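Local coordinates for putative capsular polysaccharide biosynthesis protein (Streptococcus pneumoniae serotype 4, PDB 6EWJ) that probably acts as a pyridoxal phosphate-dependent sugar aminotransferase in the biosynthesis of teichoic acid, at residues D81-P86 with T129-P134. Numbering follows the deposited sequence.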
loop_
_atom_site.group_PDB
_atom_site.type_symbol
_atom_site.label_atom_id
_atom_site.label_comp_id
_atom_site.label_asym_id
_atom_site.label_seq_id
_atom_site.Cartn_x
_atom_site.Cartn_y
_atom_site.Cartn_z
ATOM N N ASP A 81 0.840 -7.522 -23.643
ATOM C CA ASP A 81 1.599 -8.666 -23.114
ATOM C C ASP A 81 0.684 -9.696 -22.445
ATOM O O ASP A 81 -0.366 -9.348 -21.913
ATOM C CB ASP A 81 2.625 -8.230 -22.070
ATOM C CG ASP A 81 3.647 -7.242 -22.610
ATOM O OD1 ASP A 81 4.102 -7.410 -23.742
ATOM O OD2 ASP A 81 3.994 -6.313 -21.871
ATOM N N GLU A 82 1.097 -10.964 -22.487
ATOM C CA GLU A 82 0.413 -12.072 -21.814
ATOM C C GLU A 82 1.225 -12.575 -20.617
ATOM O O GLU A 82 2.482 -12.557 -20.616
ATOM C CB GLU A 82 0.152 -13.209 -22.790
ATOM C CG GLU A 82 -0.893 -12.833 -23.839
ATOM C CD GLU A 82 -1.085 -13.862 -24.920
ATOM O OE1 GLU A 82 -0.334 -14.880 -24.962
ATOM O OE2 GLU A 82 -2.014 -13.656 -25.736
ATOM N N VAL A 83 0.509 -12.904 -19.549
ATOM C CA VAL A 83 1.121 -13.475 -18.348
ATOM C C VAL A 83 0.397 -14.731 -18.004
ATOM O O VAL A 83 -0.813 -14.719 -17.822
ATOM C CB VAL A 83 1.067 -12.546 -17.113
ATOM C CG1 VAL A 83 1.747 -13.204 -15.913
ATOM C CG2 VAL A 83 1.692 -11.226 -17.438
ATOM N N ILE A 84 1.141 -15.815 -17.892
ATOM C CA ILE A 84 0.546 -17.096 -17.618
ATOM C C ILE A 84 0.450 -17.344 -16.111
ATOM O O ILE A 84 1.425 -17.165 -15.373
ATOM C CB ILE A 84 1.330 -18.232 -18.314
ATOM C CG1 ILE A 84 1.023 -18.201 -19.808
ATOM C CG2 ILE A 84 0.974 -19.566 -17.716
ATOM C CD1 ILE A 84 1.857 -19.099 -20.683
ATOM N N VAL A 85 -0.709 -17.811 -15.683
ATOM C CA VAL A 85 -0.959 -18.179 -14.309
ATOM C C VAL A 85 -1.733 -19.504 -14.266
ATOM O O VAL A 85 -2.475 -19.803 -15.190
ATOM C CB VAL A 85 -1.800 -17.156 -13.548
ATOM C CG1 VAL A 85 -1.047 -15.861 -13.449
ATOM C CG2 VAL A 85 -3.170 -16.892 -14.204
ATOM N N PRO A 86 -1.605 -20.264 -13.166
ATOM C CA PRO A 86 -2.486 -21.416 -13.038
ATOM C C PRO A 86 -3.935 -21.045 -12.856
ATOM O O PRO A 86 -4.238 -19.977 -12.304
ATOM C CB PRO A 86 -1.957 -22.132 -11.796
ATOM C CG PRO A 86 -0.590 -21.560 -11.505
ATOM C CD PRO A 86 -0.660 -20.158 -12.046
ATOM N N THR A 129 3.823 -13.694 -24.677
ATOM C CA THR A 129 4.057 -14.159 -23.321
ATOM C C THR A 129 5.341 -13.531 -22.802
ATOM O O THR A 129 6.400 -13.658 -23.438
ATOM C CB THR A 129 4.171 -15.695 -23.208
ATOM O OG1 THR A 129 3.125 -16.326 -23.943
ATOM C CG2 THR A 129 4.058 -16.125 -21.731
ATOM N N LYS A 130 5.222 -12.817 -21.675
ATOM C CA LYS A 130 6.365 -12.227 -20.971
ATOM C C LYS A 130 6.737 -12.891 -19.657
ATOM O O LYS A 130 7.925 -12.882 -19.265
ATOM C CB LYS A 130 6.125 -10.740 -20.674
ATOM C CG LYS A 130 5.898 -9.847 -21.877
ATOM C CD LYS A 130 6.964 -9.986 -22.951
ATOM C CE LYS A 130 6.783 -8.922 -24.020
ATOM N NZ LYS A 130 7.854 -9.020 -25.011
ATOM N N VAL A 131 5.755 -13.434 -18.948
ATOM C CA VAL A 131 5.951 -13.893 -17.577
ATOM C C VAL A 131 5.117 -15.133 -17.325
ATOM O O VAL A 131 3.996 -15.263 -17.849
ATOM C CB VAL A 131 5.559 -12.816 -16.544
ATOM C CG1 VAL A 131 5.516 -13.370 -15.130
ATOM C CG2 VAL A 131 6.527 -11.649 -16.585
ATOM N N ILE A 132 5.669 -16.042 -16.539
ATOM C CA ILE A 132 4.942 -17.163 -15.997
ATOM C C ILE A 132 4.971 -16.985 -14.482
ATOM O O ILE A 132 6.050 -16.746 -13.896
ATOM C CB ILE A 132 5.571 -18.516 -16.380
ATOM C CG1 ILE A 132 5.534 -18.697 -17.885
ATOM C CG2 ILE A 132 4.803 -19.665 -15.711
ATOM C CD1 ILE A 132 6.427 -19.785 -18.430
ATOM N N ILE A 133 3.799 -17.122 -13.854
ATOM C CA ILE A 133 3.661 -17.086 -12.389
ATOM C C ILE A 133 3.198 -18.454 -11.804
ATOM O O ILE A 133 1.999 -18.656 -11.584
ATOM C CB ILE A 133 2.690 -15.938 -11.910
ATOM C CG1 ILE A 133 3.034 -14.600 -12.586
ATOM C CG2 ILE A 133 2.747 -15.789 -10.371
ATOM C CD1 ILE A 133 2.129 -13.418 -12.189
ATOM N N PRO A 134 4.134 -19.383 -11.524
ATOM C CA PRO A 134 3.776 -20.535 -10.716
ATOM C C PRO A 134 3.416 -20.130 -9.278
ATOM O O PRO A 134 4.001 -19.156 -8.755
ATOM C CB PRO A 134 5.082 -21.371 -10.695
ATOM C CG PRO A 134 6.017 -20.735 -11.682
ATOM C CD PRO A 134 5.599 -19.286 -11.694
HETATM O O HOH W 1 0.602 -16.689 -23.121
#
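Ile-84 joins the strand 82-86 to its parallel neighbour 129-132 through both of its backbone polar groups: its N donates to Val-131 O at 2.9 Å, and its O accepts from Ile-133 N, which lies nearly along the C=O axis. One further bond, Lys-130 N to Glu-82 O, is almost straight at the hydrogen (175°). The pairing jumps by one residue, from Glu-82 opposite Thr-129 to Val-83 opposite Val-131, which marks a beta bulge at Lys-130. Its backbone psi of -32° departs from extended geometry and turns its CB toward the 81-86 segment. There the lysine chain, bent at chi2, passes the Asp-81 carboxylate with CE 3.1 Å from OD1. The charged NZ stays beyond salt-bridge range and instead forms a cation-pi contact with Phe-158, while Asp-81 OD2 accepts from Gly-78 N.

The tightly packed part is apolar and lies on the face bearing Val-83 and Val-131. With CG1 anti to the backbone N (chi1 -179°), Val-83 brings that methyl against Val-131 CG1. The same Val-83 CG1 lies 3.7 Å from Ile-133 CD1; Ile-97 of helix 92-99 adds to this layer. On the other face, Ile-84 CD1 meets Thr-129 CG2 at 3.8 Å. Looser and wetter is the end of this face at Glu-82, the partly exposed residue of the pair: OE1 and Thr-129 OG1 are 3.9 Å apart and bridged by a water that donates to the carboxylate and accepts from the hydroxyl. Thr-126 also binds both side chains, through its OG1 and N respectively.

Strand 103-107 flanks 82-86 on its far edge. This parallel pair, with helices packed on both faces, belongs to the seven-stranded mixed sheet, strand order 1-7-6-5-4-2-3, of the fold-type I aminotransferase large domain.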